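Local atomic coordinates of F5/8 type C domain protein (Clostridium perfringens, PDB entry 7JRM), a protein that probably binds mucin glycans through its carbohydrate-binding module, as part of ZmpB, an O-glycopeptidase that recognises and hydrolyses mucins. Residues Q85-N90 against F124-G129; K346-L351 against S365-L370. All coordinates share one frame; numbering follows the deposited sequence.

Contact 1 of 2, residues Q85-N90 against F124-G129; sequences QLSDLN and FAKGIG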
ATOM      1  N   GLN A  85     -12.360 -25.920  -4.557  1.00 15.71           N
ATOM      2  CA  GLN A  85     -13.689 -26.511  -4.545  1.00 19.12           C
ATOM      3  C   GLN A  85     -13.601 -28.014  -4.777  1.00 19.46           C
ATOM      4  O   GLN A  85     -12.829 -28.483  -5.617  1.00 18.48           O
ATOM      5  CB  GLN A  85     -14.571 -25.864  -5.614  1.00 18.87           C
ATOM      6  CG  GLN A  85     -14.942 -24.420  -5.325  1.00 17.17           C
ATOM      7  CD  GLN A  85     -16.085 -24.298  -4.335  1.00 21.49           C
ATOM      8  OE1 GLN A  85     -16.839 -25.248  -4.118  1.00 20.38           O
ATOM      9  NE2 GLN A  85     -16.221 -23.125  -3.728  1.00 16.23           N
ATOM     10  N   LEU A  86     -14.392 -28.771  -4.014  1.00 16.63           N
ATOM     11  CA  LEU A  86     -14.421 -30.218  -4.203  1.00 16.40           C
ATOM     12  C   LEU A  86     -14.979 -30.581  -5.572  1.00 17.08           C
ATOM     13  O   LEU A  86     -14.542 -31.558  -6.192  1.00 19.42           O
ATOM     14  CB  LEU A  86     -15.244 -30.876  -3.093  1.00 14.98           C
ATOM     15  CG  LEU A  86     -14.456 -31.478  -1.928  1.00 15.13           C
ATOM     16  CD1 LEU A  86     -13.607 -30.419  -1.242  1.00 16.54           C
ATOM     17  CD2 LEU A  86     -15.396 -32.136  -0.936  1.00 16.07           C
ATOM     18  N   SER A  87     -15.945 -29.800  -6.064  1.00 16.14           N
ATOM     19  CA  SER A  87     -16.494 -30.034  -7.394  1.00 20.79           C
ATOM     20  C   SER A  87     -15.480 -29.746  -8.495  1.00 23.19           C
ATOM     21  O   SER A  87     -15.678 -30.188  -9.632  1.00 23.63           O
ATOM     22  CB  SER A  87     -17.749 -29.186  -7.595  1.00 18.21           C
ATOM     23  OG  SER A  87     -17.420 -27.818  -7.756  1.00 21.25           O
ATOM     24  N   ASP A  88     -14.410 -29.016  -8.190  1.00 20.04           N
ATOM     25  CA  ASP A  88     -13.309 -28.819  -9.122  1.00 23.20           C
ATOM     26  C   ASP A  88     -12.276 -29.934  -9.048  1.00 20.15           C
ATOM     27  O   ASP A  88     -11.248 -29.856  -9.727  1.00 21.10           O
ATOM     28  CB  ASP A  88     -12.632 -27.468  -8.868  1.00 21.08           C
ATOM     29  CG  ASP A  88     -13.495 -26.296  -9.291  1.00 23.86           C
ATOM     30  OD1 ASP A  88     -14.542 -26.529  -9.932  1.00 22.69           O
ATOM     31  OD2 ASP A  88     -13.125 -25.142  -8.989  1.00 29.50           O
ATOM     32  N   LEU A  89     -12.523 -30.958  -8.241  1.00 20.44           N
ATOM     33  CA  LEU A  89     -11.660 -32.124  -8.120  1.00 19.57           C
ATOM     34  C   LEU A  89     -12.441 -33.371  -8.521  1.00 22.52           C
ATOM     35  O   LEU A  89     -13.637 -33.316  -8.820  1.00 23.81           O
ATOM     36  CB  LEU A  89     -11.118 -32.258  -6.693  1.00 22.72           C
ATOM     37  CG  LEU A  89     -10.177 -31.160  -6.196  1.00 25.27           C
ATOM     38  CD1 LEU A  89     -10.150 -31.134  -4.676  1.00 20.24           C
ATOM     39  CD2 LEU A  89      -8.778 -31.357  -6.756  1.00 25.02           C
ATOM     40  N   ASN A  90     -11.751 -34.506  -8.525  1.00 25.63           N
ATOM     41  CA  ASN A  90     -12.352 -35.798  -8.821  1.00 27.95           C
ATOM     42  C   ASN A  90     -12.384 -36.635  -7.552  1.00 24.27           C
ATOM     43  O   ASN A  90     -11.361 -36.781  -6.874  1.00 23.42           O
ATOM     44  CB  ASN A  90     -11.574 -36.528  -9.919  1.00 30.05           C
ATOM     45  CG  ASN A  90     -11.712 -35.862 -11.274  1.00 32.37           C
ATOM     46  OD1 ASN A  90     -12.822 -35.618 -11.747  1.00 32.95           O
ATOM     47  ND2 ASN A  90     -10.583 -35.564 -11.906  1.00 29.75           N
ATOM     48  N   PHE A 124     -26.327 -21.571  -4.814  1.00 14.82           N
ATOM     49  CA  PHE A 124     -24.888 -21.766  -4.914  1.00 14.51           C
ATOM     50  C   PHE A 124     -24.506 -22.150  -6.336  1.00 19.91           C
ATOM     51  O   PHE A 124     -25.219 -22.910  -7.000  1.00 22.94           O
ATOM     52  CB  PHE A 124     -24.406 -22.854  -3.950  1.00 17.15           C
ATOM     53  CG  PHE A 124     -24.620 -22.524  -2.502  1.00 16.15           C
ATOM     54  CD1 PHE A 124     -25.842 -22.763  -1.896  1.00 16.02           C
ATOM     55  CD2 PHE A 124     -23.595 -21.983  -1.743  1.00 16.80           C
ATOM     56  CE1 PHE A 124     -26.038 -22.464  -0.562  1.00 15.18           C
ATOM     57  CE2 PHE A 124     -23.785 -21.681  -0.408  1.00 17.61           C
ATOM     58  CZ  PHE A 124     -25.007 -21.923   0.183  1.00 16.10           C
ATOM     59  N   ALA A 125     -23.372 -21.624  -6.800  1.00 16.49           N
ATOM     60  CA  ALA A 125     -22.850 -22.039  -8.094  1.00 21.01           C
ATOM     61  C   ALA A 125     -21.977 -23.279  -7.973  1.00 20.54           C
ATOM     62  O   ALA A 125     -21.844 -24.039  -8.940  1.00 19.70           O
ATOM     63  CB  ALA A 125     -22.060 -20.897  -8.737  1.00 28.99           C
ATOM     64  N   LYS A 126     -21.386 -23.504  -6.801  1.00 18.46           N
ATOM     65  CA  LYS A 126     -20.463 -24.606  -6.579  1.00 13.51           C
ATOM     66  C   LYS A 126     -20.969 -25.500  -5.454  1.00 13.92           C
ATOM     67  O   LYS A 126     -21.628 -25.038  -4.519  1.00 17.35           O
ATOM     68  CB  LYS A 126     -19.062 -24.089  -6.239  1.00 16.22           C
ATOM     69  CG  LYS A 126     -18.599 -22.935  -7.112  1.00 19.82           C
ATOM     70  CD  LYS A 126     -18.253 -23.407  -8.515  1.00 19.55           C
ATOM     71  CE  LYS A 126     -16.988 -24.248  -8.513  1.00 17.44           C
ATOM     72  NZ  LYS A 126     -16.811 -24.989  -9.793  1.00 21.65           N
ATOM     73  N   GLY A 127     -20.647 -26.779  -5.554  1.00 14.04           N
ATOM     74  CA  GLY A 127     -21.014 -27.736  -4.536  1.00 13.74           C
ATOM     75  C   GLY A 127     -21.224 -29.110  -5.142  1.00 15.72           C
ATOM     76  O   GLY A 127     -20.930 -29.348  -6.310  1.00 16.83           O
ATOM     77  N   ILE A 128     -21.744 -30.010  -4.312  1.00 15.83           N
ATOM     78  CA  ILE A 128     -21.997 -31.395  -4.693  1.00 16.04           C
ATOM     79  C   ILE A 128     -23.440 -31.726  -4.345  1.00 12.25           C
ATOM     80  O   ILE A 128     -23.836 -31.636  -3.178  1.00 15.73           O
ATOM     81  CB  ILE A 128     -21.035 -32.371  -3.992  1.00 15.83           C
ATOM     82  CG1 ILE A 128     -19.584 -32.028  -4.330  1.00 16.65           C
ATOM     83  CG2 ILE A 128     -21.355 -33.805  -4.380  1.00 12.28           C
ATOM     84  CD1 ILE A 128     -19.232 -32.242  -5.785  1.00 11.29           C
ATOM     85  N   GLY A 129     -24.223 -32.111  -5.353  1.00 15.46           N
ATOM     86  CA  GLY A 129     -25.590 -32.529  -5.150  1.00 17.92           C
ATOM     87  C   GLY A 129     -25.686 -34.041  -5.154  1.00 17.27           C
ATOM     88  O   GLY A 129     -25.322 -34.693  -6.134  1.00 15.88           O
TER
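K126, at the entry to strand 127-131 of the NPCBM/NEW2 domain, lays its side chain against the turn formed by residues 85-89. Backbone bonds from D88 N to Q85 O and from L89 N to L86 O make two overlapping turns there, which place S87 against the strand and D88 beside K126. The lysine is bent at chi2 and chi3 (-73° and -70°), and the K126 and D88 side chains cross at about a right angle, which brings the ammonium to the carboxylate. K126 NZ donates to D88 OD1 at 2.7 Å, meeting the syn side 26° out of the carboxylate plane. A second salt bridge joins the same nitrogen to D104. The aliphatic part of the lysine is flanked by Q85, whose CG lies 3.8 Å from K126 CE. In this antiparallel sheet of the β-sandwich, L86 and I128 both hydrogen-bond through their backbones to strand 215-224, at A221 and W218. Deeper in, the buried S87 turns its hydroxyl to D104 OD1, which also takes the backbone N-H of G127. That leaves S87 CB facing the strand, 3.4 Å from G127 O and 3.8 Å from I128 CD1, while the I128 side chain also packs on I136 and Y138 of strand 134-139 in the opposing sheet.

Contact 2 of 2, residues K346-L351 against S365-L370; sequences KNLETL and SKLKKL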
ATOM      1  N   LYS A 346      15.009  23.903   2.255  1.00 16.68           N
ATOM      2  CA  LYS A 346      14.015  23.031   1.637  1.00 18.50           C
ATOM      3  C   LYS A 346      12.591  23.537   1.826  1.00 22.33           C
ATOM      4  O   LYS A 346      11.703  23.144   1.061  1.00 15.99           O
ATOM      5  CB  LYS A 346      14.141  21.613   2.196  1.00 22.91           C
ATOM      6  CG  LYS A 346      13.679  21.467   3.638  1.00 23.37           C
ATOM      7  CD  LYS A 346      13.968  20.073   4.173  1.00 23.93           C
ATOM      8  CE  LYS A 346      13.214  19.810   5.467  1.00 28.09           C
ATOM      9  NZ  LYS A 346      13.810  18.684   6.239  1.00 26.66           N
ATOM     10  N   ASN A 347      12.350  24.394   2.817  1.00 19.45           N
ATOM     11  CA  ASN A 347      11.019  24.917   3.092  1.00 20.50           C
ATOM     12  C   ASN A 347      10.787  26.289   2.473  1.00 25.70           C
ATOM     13  O   ASN A 347       9.779  26.934   2.782  1.00 28.23           O
ATOM     14  CB  ASN A 347      10.779  24.981   4.602  1.00 18.48           C
ATOM     15  CG  ASN A 347      10.739  23.610   5.244  1.00 20.00           C
ATOM     16  OD1 ASN A 347       9.929  22.760   4.871  1.00 23.66           O
ATOM     17  ND2 ASN A 347      11.616  23.384   6.216  1.00 24.19           N
ATOM     18  N   LEU A 348      11.692  26.750   1.612  1.00 20.34           N
ATOM     19  CA  LEU A 348      11.541  28.060   0.993  1.00 24.13           C
ATOM     20  C   LEU A 348      10.340  28.068   0.056  1.00 25.23           C
ATOM     21  O   LEU A 348      10.225  27.219  -0.833  1.00 21.83           O
ATOM     22  CB  LEU A 348      12.811  28.438   0.233  1.00 27.16           C
ATOM     23  CG  LEU A 348      12.852  29.848  -0.359  1.00 27.14           C
ATOM     24  CD1 LEU A 348      12.742  30.896   0.737  1.00 22.79           C
ATOM     25  CD2 LEU A 348      14.121  30.051  -1.173  1.00 26.01           C
ATOM     26  N   GLU A 349       9.443  29.032   0.259  1.00 24.46           N
ATOM     27  CA  GLU A 349       8.240  29.163  -0.552  1.00 24.14           C
ATOM     28  C   GLU A 349       8.236  30.391  -1.446  1.00 24.67           C
ATOM     29  O   GLU A 349       7.605  30.364  -2.504  1.00 20.44           O
ATOM     30  CB  GLU A 349       6.995  29.202   0.345  1.00 23.76           C
ATOM     31  CG  GLU A 349       6.895  28.039   1.320  1.00 27.74           C
ATOM     32  CD  GLU A 349       5.951  28.322   2.472  1.00 35.09           C
ATOM     33  OE1 GLU A 349       5.232  29.342   2.417  1.00 38.74           O
ATOM     34  OE2 GLU A 349       5.927  27.524   3.432  1.00 37.42           O
ATOM     35  N   THR A 350       8.925  31.459  -1.052  1.00 28.89           N
ATOM     36  CA  THR A 350       8.940  32.700  -1.816  1.00 22.22           C
ATOM     37  C   THR A 350      10.347  33.277  -1.806  1.00 23.71           C
ATOM     38  O   THR A 350      10.960  33.406  -0.741  1.00 25.97           O
ATOM     39  CB  THR A 350       7.947  33.717  -1.240  1.00 25.27           C
ATOM     40  OG1 THR A 350       6.609  33.246  -1.443  1.00 22.79           O
ATOM     41  CG2 THR A 350       8.109  35.070  -1.919  1.00 24.82           C
ATOM     42  N   LEU A 351      10.854  33.619  -2.989  1.00 23.13           N
ATOM     43  CA  LEU A 351      12.174  34.222  -3.143  1.00 23.29           C
ATOM     44  C   LEU A 351      12.020  35.517  -3.929  1.00 21.85           C
ATOM     45  O   LEU A 351      11.702  35.489  -5.122  1.00 22.80           O
ATOM     46  CB  LEU A 351      13.142  33.268  -3.844  1.00 20.85           C
ATOM     47  CG  LEU A 351      14.610  33.696  -3.893  1.00 22.19           C
ATOM     48  CD1 LEU A 351      15.057  34.258  -2.552  1.00 23.62           C
ATOM     49  CD2 LEU A 351      15.494  32.530  -4.308  1.00 25.00           C
ATOM     50  N   SER A 365      16.958  24.361  -7.876  1.00 22.22           N
ATOM     51  CA  SER A 365      16.277  23.380  -8.717  1.00 23.34           C
ATOM     52  C   SER A 365      15.484  22.377  -7.887  1.00 24.10           C
ATOM     53  O   SER A 365      14.383  21.975  -8.278  1.00 25.10           O
ATOM     54  CB  SER A 365      17.290  22.657  -9.603  1.00 24.16           C
ATOM     55  OG  SER A 365      18.168  21.860  -8.828  1.00 33.14           O
ATOM     56  N   LYS A 366      16.023  21.958  -6.744  1.00 22.92           N
ATOM     57  CA  LYS A 366      15.404  20.920  -5.930  1.00 25.21           C
ATOM     58  C   LYS A 366      14.535  21.479  -4.810  1.00 21.99           C
ATOM     59  O   LYS A 366      14.143  20.726  -3.913  1.00 22.67           O
ATOM     60  CB  LYS A 366      16.476  19.997  -5.348  1.00 25.45           C
ATOM     61  CG  LYS A 366      17.270  19.231  -6.394  1.00 30.06           C
ATOM     62  CD  LYS A 366      18.541  18.646  -5.801  1.00 17.57           C
ATOM     63  N   LEU A 367      14.225  22.774  -4.837  1.00 20.69           N
ATOM     64  CA  LEU A 367      13.324  23.366  -3.853  1.00 23.99           C
ATOM     65  C   LEU A 367      11.888  23.060  -4.264  1.00 22.66           C
ATOM     66  O   LEU A 367      11.374  23.635  -5.229  1.00 29.68           O
ATOM     67  CB  LEU A 367      13.563  24.868  -3.739  1.00 21.82           C
ATOM     68  CG  LEU A 367      15.001  25.307  -3.453  1.00 22.09           C
ATOM     69  CD1 LEU A 367      15.078  26.816  -3.275  1.00 27.35           C
ATOM     70  CD2 LEU A 367      15.555  24.591  -2.231  1.00 20.07           C
ATOM     71  N   LYS A 368      11.237  22.156  -3.531  1.00 23.46           N
ATOM     72  CA  LYS A 368       9.925  21.654  -3.917  1.00 24.76           C
ATOM     73  C   LYS A 368       8.783  22.602  -3.577  1.00 22.23           C
ATOM     74  O   LYS A 368       7.675  22.411  -4.087  1.00 23.54           O
ATOM     75  CB  LYS A 368       9.669  20.297  -3.254  1.00 26.04           C
ATOM     76  CG  LYS A 368      10.721  19.243  -3.561  1.00 27.96           C
ATOM     77  CD  LYS A 368      10.713  18.138  -2.515  1.00 28.94           C
ATOM     78  CE  LYS A 368      11.908  17.214  -2.679  1.00 35.92           C
ATOM     79  NZ  LYS A 368      13.110  17.941  -3.177  1.00 39.89           N
ATOM     80  N   LYS A 369       9.015  23.610  -2.738  1.00 23.09           N
ATOM     81  CA  LYS A 369       7.957  24.515  -2.309  1.00 24.83           C
ATOM     82  C   LYS A 369       8.096  25.919  -2.879  1.00 21.46           C
ATOM     83  O   LYS A 369       7.267  26.781  -2.571  1.00 20.09           O
ATOM     84  CB  LYS A 369       7.911  24.586  -0.778  1.00 22.77           C
ATOM     85  CG  LYS A 369       7.871  23.230  -0.096  1.00 27.86           C
ATOM     86  CD  LYS A 369       7.304  23.332   1.311  1.00 31.71           C
ATOM     87  CE  LYS A 369       7.608  22.081   2.119  1.00 27.57           C
ATOM     88  NZ  LYS A 369       7.403  22.296   3.578  1.00 25.09           N
ATOM     89  N   LEU A 370       9.110  26.174  -3.705  1.00 22.64           N
ATOM     90  CA  LEU A 370       9.353  27.510  -4.249  1.00 23.03           C
ATOM     91  C   LEU A 370       8.348  27.776  -5.363  1.00 22.45           C
ATOM     92  O   LEU A 370       8.609  27.535  -6.543  1.00 24.22           O
ATOM     93  CB  LEU A 370      10.788  27.634  -4.748  1.00 18.16           C
ATOM     94  CG  LEU A 370      11.258  29.044  -5.110  1.00 22.75           C
ATOM     95  CD1 LEU A 370      10.791  30.051  -4.070  1.00 18.31           C
ATOM     96  CD2 LEU A 370      12.771  29.083  -5.256  1.00 20.91           C
TER
HETATM   97  O   HOH W   1      11.184  24.762  -1.151  1.00 20.59           O
HETATM   98  O   HOH W   2      12.071  21.268  -1.080  1.00 26.24           O
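L370 fits its CD1 methyl against the backbone of residues 349-351 and the side chains of L348 and L351, and this is the tight side of the contact. With CG anti to the backbone N (chi1 -169°), the methyl reaches to 3.6 Å from E349 O and 4.0 Å from L351 CB. L348 adds a second apolar touch, its CD2 crossing to L367 CD1 at 4.0 Å. The chains also meet directly where E349 CA, through its hydrogen, approaches K369 O at 3.3 Å. Toward K346 the backbones are bridged by two waters. One accepts from K369 N and donates to both K346 O and L348 O (2.7 Å to the latter), and the other links K368 N to K346 O, so this carbonyl receives two water bonds. The outer side is polar and more open: the extended K369 runs alongside N347 and places its NZ 2.9 Å from N347 OD1, in the carbonyl plane with a C=O...N angle of 146°. The N347 amide is held from its other end too, ND2 donating to Y326 O, which fixes its rotation. L348 and L351, like L367 and L370, lie three residues apart, consistent with successive leucine-rich repeats. Backbone bonds of E349 and L351 with T372 begin the pairing of parallel strands 350-352 and 372-384, with L331 of strand 330-332 packing on L348 and L351 from the preceding strand.

Both contacts are partly buried and lie on opposite sides of the chain's centre, their centres 62 Å apart, with no touch between them. Each brings a loop against residues at the start of a strand, but the strands differ: antiparallel in the β-sandwich of contact 1, parallel in the leucine-rich-repeat-like part of a mixed sheet in contact 2. Contact 1 buries less surface, 274 against 431 Å², and puts a charged pair at its outer side and, further in, a buried serine bonded to an aspartate. Contact 2 has leucines as its interior, waters between its backbones, and a neutral amide rather than a carboxylate as the partner of its surface lysine.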